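Local coordinates for protein serine protease pet (Escherichia coli, PDB 4OM9) that acts as a secreted autotransporter serine protease and enterotoxin of enteroaggregative bacteria, probably cleaving alpha-fodrin in host cells, at residues K306-L311 and N332-K337; A339-G344 and G367-I372; V349-K354 and Q373-N378; L361-E366 and L379-G384; V386-Q391 and N412-G417. One frame throughout, in Å; residues are numbered along the deposited sequence.

Contact 1 (K306-L311 and N332-K337)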
# COMPACT_ATOMS: atom_id res chain seq x y z
N LYS A 306 17.60 17.06 -45.30
CA LYS A 306 17.51 18.22 -46.19
C LYS A 306 16.07 18.62 -46.47
O LYS A 306 15.81 19.60 -47.15
CB LYS A 306 18.19 17.94 -47.54
CG LYS A 306 19.47 17.15 -47.47
CD LYS A 306 19.54 16.16 -48.63
CE LYS A 306 20.16 16.75 -49.88
NZ LYS A 306 20.27 15.71 -50.93
N GLU A 307 15.14 17.82 -45.98
CA GLU A 307 13.73 18.03 -46.28
C GLU A 307 12.95 17.13 -45.35
O GLU A 307 13.54 16.33 -44.62
CB GLU A 307 13.43 17.69 -47.75
CG GLU A 307 13.95 16.32 -48.16
CD GLU A 307 13.72 15.98 -49.64
OE1 GLU A 307 13.75 16.89 -50.49
OE2 GLU A 307 13.53 14.78 -49.94
N ASN A 308 11.63 17.26 -45.37
CA ASN A 308 10.77 16.35 -44.66
C ASN A 308 11.07 14.94 -45.13
O ASN A 308 11.25 14.69 -46.32
CB ASN A 308 9.31 16.71 -44.89
CG ASN A 308 8.95 18.03 -44.28
OD1 ASN A 308 9.74 18.60 -43.51
ND2 ASN A 308 7.77 18.54 -44.60
N LEU A 309 11.18 14.04 -44.16
CA LEU A 309 11.38 12.63 -44.42
C LEU A 309 10.15 11.87 -43.92
O LEU A 309 9.76 11.99 -42.75
CB LEU A 309 12.66 12.12 -43.75
CG LEU A 309 12.93 10.62 -43.99
CD1 LEU A 309 13.33 10.36 -45.46
CD2 LEU A 309 13.96 10.05 -43.03
N ASP A 310 9.53 11.13 -44.83
CA ASP A 310 8.40 10.29 -44.53
C ASP A 310 8.82 8.88 -44.89
O ASP A 310 9.00 8.58 -46.08
CB ASP A 310 7.14 10.71 -45.31
CG ASP A 310 5.88 9.93 -44.86
OD1 ASP A 310 6.03 8.85 -44.25
OD2 ASP A 310 4.75 10.40 -45.13
N LEU A 311 8.99 8.05 -43.86
CA LEU A 311 9.52 6.71 -44.04
C LEU A 311 8.42 5.70 -44.28
O LEU A 311 8.68 4.51 -44.32
CB LEU A 311 10.35 6.27 -42.83
CG LEU A 311 11.85 6.53 -42.79
CD1 LEU A 311 12.55 5.44 -42.00
CD2 LEU A 311 12.49 6.69 -44.17
N ASN A 332 16.91 24.59 -40.93
CA ASN A 332 15.57 24.57 -41.50
C ASN A 332 14.54 23.83 -40.64
O ASN A 332 14.88 23.22 -39.63
CB ASN A 332 15.61 23.95 -42.90
CG ASN A 332 16.36 24.82 -43.88
OD1 ASN A 332 15.78 25.71 -44.49
ND2 ASN A 332 17.67 24.59 -44.02
N ASN A 333 13.28 23.89 -41.05
CA ASN A 333 12.24 23.18 -40.34
C ASN A 333 11.79 21.91 -41.07
O ASN A 333 10.96 21.96 -41.96
CB ASN A 333 11.05 24.11 -40.13
CG ASN A 333 11.39 25.27 -39.22
OD1 ASN A 333 12.29 25.17 -38.38
ND2 ASN A 333 10.67 26.38 -39.38
N VAL A 334 12.36 20.77 -40.69
CA VAL A 334 11.95 19.50 -41.30
C VAL A 334 11.30 18.54 -40.30
O VAL A 334 11.65 18.49 -39.11
CB VAL A 334 13.15 18.78 -41.98
CG1 VAL A 334 13.77 19.67 -43.03
CG2 VAL A 334 14.19 18.40 -40.95
N THR A 335 10.34 17.77 -40.80
CA THR A 335 9.65 16.80 -39.96
C THR A 335 10.06 15.38 -40.31
O THR A 335 10.45 15.09 -41.44
CB THR A 335 8.13 16.95 -40.08
OG1 THR A 335 7.72 16.63 -41.41
CG2 THR A 335 7.70 18.40 -39.75
N PHE A 336 9.99 14.50 -39.32
CA PHE A 336 10.10 13.09 -39.59
C PHE A 336 8.78 12.40 -39.30
O PHE A 336 8.07 12.77 -38.36
CB PHE A 336 11.20 12.44 -38.76
CG PHE A 336 11.21 10.93 -38.86
CD1 PHE A 336 11.59 10.30 -40.03
CD2 PHE A 336 10.85 10.16 -37.77
CE1 PHE A 336 11.61 8.93 -40.13
CE2 PHE A 336 10.86 8.77 -37.85
CZ PHE A 336 11.24 8.15 -39.03
N LYS A 337 8.47 11.39 -40.11
CA LYS A 337 7.31 10.55 -39.90
C LYS A 337 7.63 9.11 -40.28
O LYS A 337 8.34 8.87 -41.26
CB LYS A 337 6.12 11.04 -40.72
CG LYS A 337 4.87 10.20 -40.54
CD LYS A 337 3.69 10.78 -41.29
CE LYS A 337 2.44 9.94 -41.07
NZ LYS A 337 1.23 10.60 -41.64
O HOH W 1 7.65 13.99 -42.35

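Contact 2 (A339-G344 and G367-I372)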
# COMPACT_ATOMS: atom_id res chain seq x y z
N ALA A 339 7.33 4.66 -38.63
CA ALA A 339 6.91 3.60 -37.72
C ALA A 339 7.21 3.98 -36.27
O ALA A 339 6.54 3.53 -35.35
CB ALA A 339 7.60 2.30 -38.08
N GLY A 340 8.21 4.83 -36.09
CA GLY A 340 8.57 5.31 -34.77
C GLY A 340 10.08 5.36 -34.62
O GLY A 340 10.82 5.39 -35.61
N ILE A 341 10.53 5.35 -33.38
CA ILE A 341 11.95 5.40 -33.09
C ILE A 341 12.27 4.30 -32.08
O ILE A 341 11.60 4.19 -31.06
CB ILE A 341 12.36 6.78 -32.54
CG1 ILE A 341 12.00 7.88 -33.54
CG2 ILE A 341 13.84 6.81 -32.16
CD1 ILE A 341 12.36 9.30 -33.09
N ASP A 342 13.26 3.47 -32.38
CA ASP A 342 13.65 2.35 -31.54
C ASP A 342 15.12 2.49 -31.21
O ASP A 342 15.98 2.26 -32.05
CB ASP A 342 13.35 1.01 -32.24
CG ASP A 342 13.66 -0.22 -31.37
OD1 ASP A 342 13.96 -0.06 -30.17
OD2 ASP A 342 13.59 -1.37 -31.90
N ILE A 343 15.43 2.88 -29.98
CA ILE A 343 16.82 3.14 -29.59
C ILE A 343 17.34 2.03 -28.70
O ILE A 343 16.72 1.69 -27.68
CB ILE A 343 16.98 4.48 -28.82
CG1 ILE A 343 16.38 5.66 -29.59
CG2 ILE A 343 18.45 4.73 -28.48
CD1 ILE A 343 16.16 6.93 -28.68
N GLY A 344 18.50 1.50 -29.09
CA GLY A 344 19.18 0.46 -28.35
C GLY A 344 19.71 0.90 -27.01
O GLY A 344 19.97 2.08 -26.76
N GLY A 367 17.21 2.71 -24.91
CA GLY A 367 18.02 3.92 -24.93
C GLY A 367 17.26 5.23 -24.83
O GLY A 367 16.03 5.24 -24.66
N SER A 368 17.99 6.34 -24.99
CA SER A 368 17.48 7.69 -24.73
C SER A 368 17.19 8.58 -25.94
O SER A 368 18.07 8.83 -26.76
CB SER A 368 18.47 8.46 -23.84
OG SER A 368 18.80 7.73 -22.68
N LEU A 369 15.96 9.08 -26.01
CA LEU A 369 15.62 10.15 -26.94
C LEU A 369 15.73 11.49 -26.20
O LEU A 369 15.00 11.74 -25.24
CB LEU A 369 14.21 9.96 -27.50
CG LEU A 369 13.87 10.87 -28.68
CD1 LEU A 369 14.80 10.60 -29.84
CD2 LEU A 369 12.44 10.72 -29.14
N ASN A 370 16.67 12.33 -26.62
CA ASN A 370 16.91 13.62 -25.99
C ASN A 370 16.31 14.73 -26.84
O ASN A 370 16.90 15.14 -27.83
CB ASN A 370 18.40 13.87 -25.78
CG ASN A 370 18.67 15.17 -25.05
OD1 ASN A 370 17.80 15.71 -24.36
ND2 ASN A 370 19.89 15.70 -25.21
N VAL A 371 15.14 15.21 -26.45
CA VAL A 371 14.37 16.10 -27.30
C VAL A 371 14.76 17.54 -27.01
O VAL A 371 14.38 18.09 -25.98
CB VAL A 371 12.87 15.91 -27.12
CG1 VAL A 371 12.12 16.54 -28.26
CG2 VAL A 371 12.53 14.39 -27.03
N ILE A 372 15.52 18.13 -27.93
CA ILE A 372 16.11 19.47 -27.79
C ILE A 372 15.15 20.61 -28.14
O ILE A 372 15.29 21.72 -27.63
CB ILE A 372 17.37 19.61 -28.68
CG1 ILE A 372 18.31 18.41 -28.49
CG2 ILE A 372 18.11 20.93 -28.41
CD1 ILE A 372 18.69 18.16 -27.03

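Contact 3 (V349-K354 and Q373-N378)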
# COMPACT_ATOMS: atom_id res chain seq x y z
N VAL A 349 20.04 9.49 -28.55
CA VAL A 349 19.74 10.20 -29.78
C VAL A 349 19.29 11.65 -29.52
O VAL A 349 18.17 11.88 -29.05
CB VAL A 349 18.64 9.49 -30.57
CG1 VAL A 349 18.38 10.24 -31.85
CG2 VAL A 349 19.05 8.04 -30.87
N ASP A 350 20.15 12.61 -29.84
CA ASP A 350 19.75 14.02 -29.72
C ASP A 350 18.80 14.35 -30.85
O ASP A 350 19.15 14.34 -32.03
CB ASP A 350 20.97 14.94 -29.72
CG ASP A 350 21.75 14.85 -28.43
OD1 ASP A 350 21.21 14.34 -27.43
OD2 ASP A 350 22.91 15.28 -28.41
N TRP A 351 17.56 14.62 -30.47
CA TRP A 351 16.50 14.74 -31.43
C TRP A 351 16.26 16.22 -31.65
O TRP A 351 15.53 16.86 -30.90
CB TRP A 351 15.24 14.00 -30.93
CG TRP A 351 14.08 14.06 -31.87
CD1 TRP A 351 13.00 14.89 -31.79
CD2 TRP A 351 13.89 13.26 -33.06
NE1 TRP A 351 12.15 14.66 -32.85
CE2 TRP A 351 12.66 13.68 -33.64
CE3 TRP A 351 14.63 12.26 -33.69
CZ2 TRP A 351 12.17 13.10 -34.82
CZ3 TRP A 351 14.14 11.70 -34.86
CH2 TRP A 351 12.92 12.12 -35.41
N ASN A 352 16.91 16.77 -32.67
CA ASN A 352 16.79 18.20 -32.94
C ASN A 352 16.09 18.48 -34.25
O ASN A 352 16.53 19.29 -35.03
CB ASN A 352 18.16 18.90 -32.92
CG ASN A 352 18.03 20.42 -32.81
OD1 ASN A 352 16.93 20.94 -32.65
ND2 ASN A 352 19.15 21.13 -32.93
N ILE A 353 14.98 17.79 -34.47
CA ILE A 353 14.03 18.15 -35.51
C ILE A 353 12.69 17.96 -34.84
O ILE A 353 12.62 17.55 -33.68
CB ILE A 353 14.10 17.23 -36.77
CG1 ILE A 353 13.80 15.77 -36.35
CG2 ILE A 353 15.44 17.32 -37.44
CD1 ILE A 353 13.80 14.74 -37.50
N LYS A 354 11.62 18.23 -35.59
CA LYS A 354 10.28 17.90 -35.15
C LYS A 354 9.82 16.56 -35.69
O LYS A 354 10.07 16.23 -36.86
CB LYS A 354 9.30 19.00 -35.58
CG LYS A 354 9.51 20.33 -34.89
CD LYS A 354 8.32 21.23 -35.15
CE LYS A 354 8.49 22.60 -34.50
NZ LYS A 354 9.88 22.87 -34.02
N GLN A 373 14.17 20.34 -28.99
CA GLN A 373 13.20 21.37 -29.38
C GLN A 373 11.74 20.93 -29.21
O GLN A 373 11.44 19.75 -29.19
CB GLN A 373 13.45 21.82 -30.83
CG GLN A 373 13.45 20.73 -31.93
CD GLN A 373 13.62 21.33 -33.35
OE1 GLN A 373 12.66 21.76 -33.97
NE2 GLN A 373 14.86 21.38 -33.84
N ALA A 374 10.83 21.89 -29.07
CA ALA A 374 9.41 21.57 -28.97
C ALA A 374 8.97 20.87 -30.25
O ALA A 374 9.47 21.17 -31.34
CB ALA A 374 8.57 22.83 -28.71
N GLN A 375 8.00 19.98 -30.10
CA GLN A 375 7.63 19.05 -31.17
C GLN A 375 6.29 19.38 -31.80
O GLN A 375 6.04 19.00 -32.94
CB GLN A 375 7.60 17.63 -30.63
CG GLN A 375 8.96 17.14 -30.19
CD GLN A 375 9.90 16.95 -31.36
OE1 GLN A 375 9.73 16.03 -32.19
NE2 GLN A 375 10.89 17.81 -31.45
N ASN A 376 5.44 20.11 -31.07
CA ASN A 376 4.07 20.34 -31.51
C ASN A 376 3.40 19.03 -31.98
O ASN A 376 2.69 18.99 -32.99
CB ASN A 376 4.05 21.41 -32.62
CG ASN A 376 2.64 21.83 -33.03
OD1 ASN A 376 1.69 21.69 -32.26
ND2 ASN A 376 2.51 22.31 -34.26
N THR A 377 3.63 17.95 -31.25
CA THR A 377 2.94 16.69 -31.53
C THR A 377 2.88 15.86 -30.27
O THR A 377 3.38 16.30 -29.23
CB THR A 377 3.63 15.86 -32.68
OG1 THR A 377 2.69 14.93 -33.24
CG2 THR A 377 4.83 15.11 -32.14
N ASN A 378 2.30 14.67 -30.37
CA ASN A 378 2.13 13.78 -29.22
C ASN A 378 3.20 12.71 -29.18
O ASN A 378 3.71 12.28 -30.21
CB ASN A 378 0.74 13.14 -29.23
CG ASN A 378 -0.37 14.18 -29.12
OD1 ASN A 378 -0.14 15.32 -28.68
ND2 ASN A 378 -1.58 13.80 -29.52

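Contact 4 (L361-E366 and L379-G384)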
# COMPACT_ATOMS: atom_id res chain seq x y z
N LEU A 361 4.53 10.26 -32.26
CA LEU A 361 5.85 9.69 -32.24
C LEU A 361 5.91 8.49 -31.26
O LEU A 361 5.74 8.65 -30.05
CB LEU A 361 6.87 10.77 -31.87
CG LEU A 361 8.23 10.40 -31.27
CD1 LEU A 361 8.93 9.32 -32.09
CD2 LEU A 361 9.11 11.63 -31.16
N HIS A 362 6.13 7.30 -31.81
CA HIS A 362 6.23 6.07 -31.00
C HIS A 362 7.66 5.76 -30.64
O HIS A 362 8.47 5.43 -31.51
CB HIS A 362 5.63 4.86 -31.74
CG HIS A 362 4.15 4.91 -31.88
ND1 HIS A 362 3.41 3.82 -32.30
CD2 HIS A 362 3.26 5.90 -31.66
CE1 HIS A 362 2.13 4.15 -32.33
NE2 HIS A 362 2.01 5.41 -31.95
N LYS A 363 7.99 5.86 -29.36
CA LYS A 363 9.34 5.60 -28.90
C LYS A 363 9.43 4.29 -28.09
O LYS A 363 8.76 4.14 -27.06
CB LYS A 363 9.82 6.79 -28.05
CG LYS A 363 11.31 6.78 -27.75
CD LYS A 363 11.69 5.91 -26.56
CE LYS A 363 13.20 5.95 -26.32
NZ LYS A 363 13.57 4.85 -25.40
N ILE A 364 10.26 3.35 -28.54
CA ILE A 364 10.52 2.13 -27.77
C ILE A 364 12.00 1.90 -27.67
O ILE A 364 12.80 2.78 -28.06
CB ILE A 364 9.87 0.87 -28.36
CG1 ILE A 364 10.43 0.59 -29.76
CG2 ILE A 364 8.37 1.01 -28.41
CD1 ILE A 364 9.90 -0.71 -30.40
N GLY A 365 12.38 0.74 -27.15
CA GLY A 365 13.78 0.43 -26.93
C GLY A 365 14.30 1.02 -25.64
O GLY A 365 13.67 1.90 -25.03
N GLU A 366 15.48 0.58 -25.23
CA GLU A 366 15.96 0.89 -23.89
C GLU A 366 16.76 2.17 -23.77
O GLU A 366 16.97 2.66 -22.66
CB GLU A 366 16.78 -0.27 -23.36
CG GLU A 366 15.95 -1.50 -23.06
CD GLU A 366 16.79 -2.63 -22.53
OE1 GLU A 366 17.04 -3.59 -23.27
OE2 GLU A 366 17.21 -2.54 -21.36
N LEU A 379 3.56 12.33 -27.96
CA LEU A 379 4.51 11.27 -27.75
C LEU A 379 3.80 10.03 -27.19
O LEU A 379 2.92 10.14 -26.34
CB LEU A 379 5.61 11.73 -26.79
CG LEU A 379 6.52 10.58 -26.33
CD1 LEU A 379 7.41 10.13 -27.47
CD2 LEU A 379 7.35 10.95 -25.12
N LYS A 380 4.17 8.86 -27.70
CA LYS A 380 3.79 7.59 -27.08
C LYS A 380 5.05 6.80 -26.79
O LYS A 380 5.72 6.37 -27.72
CB LYS A 380 2.84 6.80 -27.96
CG LYS A 380 1.47 7.45 -28.08
CD LYS A 380 0.43 6.50 -28.61
CE LYS A 380 -0.94 7.15 -28.58
NZ LYS A 380 -2.08 6.21 -28.85
N THR A 381 5.39 6.63 -25.52
CA THR A 381 6.64 5.95 -25.17
C THR A 381 6.41 4.75 -24.23
O THR A 381 5.53 4.78 -23.36
CB THR A 381 7.65 6.95 -24.54
OG1 THR A 381 8.85 6.25 -24.19
CG2 THR A 381 7.10 7.65 -23.30
N GLY A 382 7.19 3.69 -24.43
CA GLY A 382 7.03 2.46 -23.68
C GLY A 382 8.31 1.89 -23.09
O GLY A 382 8.29 0.82 -22.49
N ASN A 383 9.42 2.59 -23.23
CA ASN A 383 10.69 2.02 -22.82
C ASN A 383 11.81 3.06 -22.85
O ASN A 383 11.71 4.06 -23.57
CB ASN A 383 11.05 0.81 -23.72
CG ASN A 383 12.04 -0.12 -23.07
OD1 ASN A 383 12.40 0.09 -21.91
ND2 ASN A 383 12.48 -1.14 -23.78
N GLY A 384 12.88 2.81 -22.12
CA GLY A 384 14.00 3.72 -22.10
C GLY A 384 13.61 5.11 -21.60
O GLY A 384 12.59 5.28 -20.90
O HOH W 2 11.04 -1.45 -26.28

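Contact 5 (V386-Q391 and N412-G417)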
# COMPACT_ATOMS: atom_id res chain seq x y z
N VAL A 386 12.95 9.32 -22.31
CA VAL A 386 12.69 10.45 -23.16
C VAL A 386 12.92 11.69 -22.31
O VAL A 386 12.31 11.86 -21.24
CB VAL A 386 11.28 10.41 -23.75
CG1 VAL A 386 10.99 11.70 -24.55
CG2 VAL A 386 11.13 9.19 -24.65
N ILE A 387 13.85 12.53 -22.75
CA ILE A 387 14.21 13.71 -22.00
C ILE A 387 13.58 14.94 -22.64
O ILE A 387 13.68 15.14 -23.84
CB ILE A 387 15.73 13.89 -21.92
CG1 ILE A 387 16.39 12.62 -21.38
CG2 ILE A 387 16.07 15.13 -21.06
CD1 ILE A 387 17.92 12.65 -21.43
N LEU A 388 12.89 15.73 -21.85
CA LEU A 388 12.25 16.92 -22.35
C LEU A 388 13.21 18.05 -22.16
O LEU A 388 13.45 18.46 -21.03
CB LEU A 388 10.94 17.18 -21.62
CG LEU A 388 10.07 15.94 -21.52
CD1 LEU A 388 8.75 16.25 -20.79
CD2 LEU A 388 9.79 15.38 -22.92
N GLY A 389 13.79 18.55 -23.26
CA GLY A 389 14.78 19.60 -23.18
C GLY A 389 14.26 20.96 -23.57
O GLY A 389 15.02 21.92 -23.67
N ALA A 390 12.95 21.07 -23.78
CA ALA A 390 12.37 22.34 -24.24
C ALA A 390 11.06 22.65 -23.52
O ALA A 390 10.41 21.74 -22.98
CB ALA A 390 12.16 22.31 -25.76
N GLN A 391 10.68 23.92 -23.51
CA GLN A 391 9.36 24.32 -23.02
C GLN A 391 8.27 23.62 -23.85
O GLN A 391 8.31 23.64 -25.07
CB GLN A 391 9.18 25.84 -23.06
CG GLN A 391 7.72 26.29 -22.87
CD GLN A 391 7.56 27.59 -22.06
OE1 GLN A 391 7.01 27.59 -20.95
NE2 GLN A 391 8.01 28.71 -22.62
N ASN A 412 9.25 24.54 -17.58
CA ASN A 412 7.92 24.39 -18.17
C ASN A 412 7.91 23.41 -19.35
O ASN A 412 7.29 23.66 -20.38
CB ASN A 412 7.40 25.75 -18.61
CG ASN A 412 5.88 25.85 -18.52
OD1 ASN A 412 5.26 25.33 -17.59
ND2 ASN A 412 5.28 26.51 -19.50
N ALA A 413 8.62 22.30 -19.19
CA ALA A 413 8.74 21.29 -20.24
C ALA A 413 7.48 20.46 -20.47
O ALA A 413 7.31 19.93 -21.54
CB ALA A 413 9.89 20.35 -19.93
N LEU A 414 6.60 20.35 -19.47
CA LEU A 414 5.38 19.57 -19.64
C LEU A 414 4.32 20.42 -20.33
O LEU A 414 4.60 21.56 -20.72
CB LEU A 414 4.86 19.03 -18.30
CG LEU A 414 5.47 17.68 -17.88
CD1 LEU A 414 5.03 17.24 -16.45
CD2 LEU A 414 5.20 16.55 -18.91
N GLY A 415 3.13 19.85 -20.51
CA GLY A 415 2.09 20.45 -21.32
C GLY A 415 1.03 21.23 -20.57
O GLY A 415 1.17 21.52 -19.39
N GLU A 416 -0.05 21.56 -21.27
CA GLU A 416 -1.13 22.38 -20.70
C GLU A 416 -2.26 21.52 -20.16
O GLU A 416 -2.31 20.32 -20.42
CB GLU A 416 -1.68 23.34 -21.75
CG GLU A 416 -0.59 24.19 -22.44
CD GLU A 416 -1.14 25.09 -23.54
OE1 GLU A 416 -0.39 25.98 -24.00
OE2 GLU A 416 -2.31 24.91 -23.95
N GLY A 417 -3.18 22.15 -19.43
CA GLY A 417 -4.36 21.48 -18.91
C GLY A 417 -4.19 20.89 -17.52
O GLY A 417 -3.10 20.88 -16.96

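Contact 1 (K306-L311 and N332-K337)
L309 and F336 project side by side from one face of a parallel strand pair, with L309 CD2 3.8 Å from F336 CD1. The ring is also met at its edge: L311 CG lies in the ring plane, 3.6 Å from F336 CE1. A first torsion of 172°, with CG opposite the backbone N, carries the ring's CD1-CE1 side up to both leucines, and the ring of F316, on strand 316-318, stacks with it. On the other face D310 and K337 run alongside each other, but their charged ends do not meet, D310 OD2 staying 5.0 Å from K337 NZ; D310 OD1 instead takes the N-H of G312. N308 lengthens the ladder with its side chain. Its OD1 accepts T335 N at 2.9 Å, the donor standing well above the amide plane. T335 OG1 lies beside the same amide, and a water links it to L309 O. Backbone bonds then alternate across the pair: L309 N to T335 O, K337 N to L309 O, and L311 N to K337 O at 2.8 Å. Such in-register stacking, with apolar residues on one face and polar ones on the other, is the hallmark of successive coils in a right-handed parallel beta-helix.

Contact 2 (A339-G344 and G367-I372)
G367 opens the contact by giving its backbone N-H to I343 O at 3.0 Å. The bond is straight at the hydrogen (168°), although the donor stands far above the carbonyl plane. Having no side chain, G367 lets the two backbones come close, and its CA lies 3.2 Å from G344 O. I343 CG2 rests against the same CA at 3.7 Å, while K363 NZ binds the carbonyl O of G367. At S368 the CB is directed away and the backbone does the touching: I343 CD1 comes within 3.3 Å of S368 O. The ethyl arm reaches that far because CG1 lies opposite the carbonyl carbon (chi1 -53°) and the chain continues extended. L369 follows and carries the apolar part. Its CB meets I343 CD1 at 3.8 Å, and farther down the strand its CD2 touches I341 CD1 at 4.2 Å, the two side chains crossing at about a right angle. Beyond L369 the strands diverge, as expected of members of different sheets whose axes come no closer than 7.9 Å and run at 122° to each other. This chemistry is consistent with beta-helix faces held together largely by apolar burial, with the one polar bond at the corner.

Contact 3 (V349-K354 and Q373-N378)
The backbones of N352 and Q373 pass 6.0 Å apart at CA and those of K354 and Q375 4.9 Å apart, and every hydrogen bond between the segments involves a side chain. Q375 joins both segments through its amide. A bend at chi2 (-68°) folds it back so that NE2 donates in its own plane to I353 O at 2.8 Å and, within 373-378, to Q373 O at 3.0 Å, using both N-H groups. Its OE1 receives W351 NE1 at 2.9 Å, with the oxygen near the indole plane while the ring and amide planes are turned 64° apart; OE1 also takes the N-H of Y355. The indole N-H of a buried tryptophan and the I353 carbonyl thus both find a partner in one amide. Nearby, K354 NZ bonds Q373 OE1 at 3.0 Å, in that carbonyl's plane, and more loosely A374 O. The other end of the Q373 amide faces N352 OD1, but that separation is too short to be trusted in detail. I353 CG1 lies over one face of the indole, off-centre. Around this corner, W351 packs on L369 and V371 of strand 368-371 and on I341 of strand 341-343, while I353 reaches V326 of strand 323-328 and V334 of the preceding coil.

Contact 4 (L361-E366 and L379-G384)
Two successive coils of a parallel beta-helix pair here, L361 beside L379, H362 beside K380 and K363 beside T381. The ladder is regular: K380 N to L361 O, K363 N to K380 O at 2.8 Å, and G382 N to K363 O. On the leucine face L379 CD1 tucks against L361 O and lies 3.9 Å from L361 CG. The opposite face carries H362 and K380, extending side by side with H362 CD2 3.8 Å from K380 CB. Both reach beyond the sheet. H362 ND1 bonds the carbonyl of Y110, while K380 NZ bonds A632 O and T88 OG1 and lies in a cation-pi contact with Y398. K363 turns the other way, into the interior. It bends at chi2 (-83°), runs past T381 and brings NZ to N383 O at 2.7 Å and G365 O at 3.0 Å, with G367 O as a further acceptor. Three carbonyls thus hold the buried ammonium group, probably stabilising its charge, a feature local to this turn. Where the strands end, N383 packs its amide against the G365 peptide, and a water takes the N-H of G365 at 2.7 Å and that of N383 ND2. The E366 carboxylate and the N383 amide lie in nearly parallel planes, 7° apart. A parallel strand ladder between successive coils, ending at turns, is typical of the beta-helix.

Contact 5 (V386-Q391 and N412-G417)
The amides of Q391 and N412 meet nearly perpendicular, their planes 80° apart. Q391 OE1 lies almost in the plane of the N412 amide and takes the N-H of ND2, which is tilted 17° from the plane of the Q391 carbonyl. The 2.5 Å between Q391 OE1 and N412 ND2 is a spacing short enough that its exact length is doubtful. Neighbouring coils of the parallel beta-helix touch here where the end of strand 385-388 and the loop after it meet the loop of the next coil, with no strand pairing between them. Q391 starts with CG opposite the backbone N (chi1 167°) and then bends, passing its CG within 3.6 Å of N412 O before the amide turns to its partner. The backbones are close as well: A413 CA stands 3.2 Å from A390 O, and Q391 CA 3.4 Å from N412 O, both CA-H...O contacts, while A390 O also receives the hydroxyl of T393. Farther in, the chemistry turns apolar. L388 points at the other segment, its CB packing on A413 CB at 3.7 Å, and strand 404-408 supplies V406 and L408 beside it. L414 turns its CB away, yet the end of the side chain returns toward the other segment; F440 and Q438 of a later coil also touch it. One methyl of each leucine meets the other, L388 CD1 and L414 CD2 lying 4.0 Å apart.

How the contacts relate
All five contacts belong to one short run of the parallel beta-helix. Contacts 1 and 4 pair strands of neighbouring coils through regular backbone ladders, contact 1 farther from the centre of the chain and more exposed. Contact 2 is the most buried and joins two different faces by aliphatic side chains, its centre only about 7 Å from that of contact 4, whose strand 361-364 bonds to 341-343. Contacts 3 and 5 link strand ends to loops and both use amide side chains, contact 3 mixing buried partners of Q375 with partly exposed ones of Q373, contact 5 adding an apolar patch. W351 of contact 3 packs on both F336 of contact 1 and I341 of contact 2, whereas V386 of contact 5 reaches K363 and L379 of contact 4.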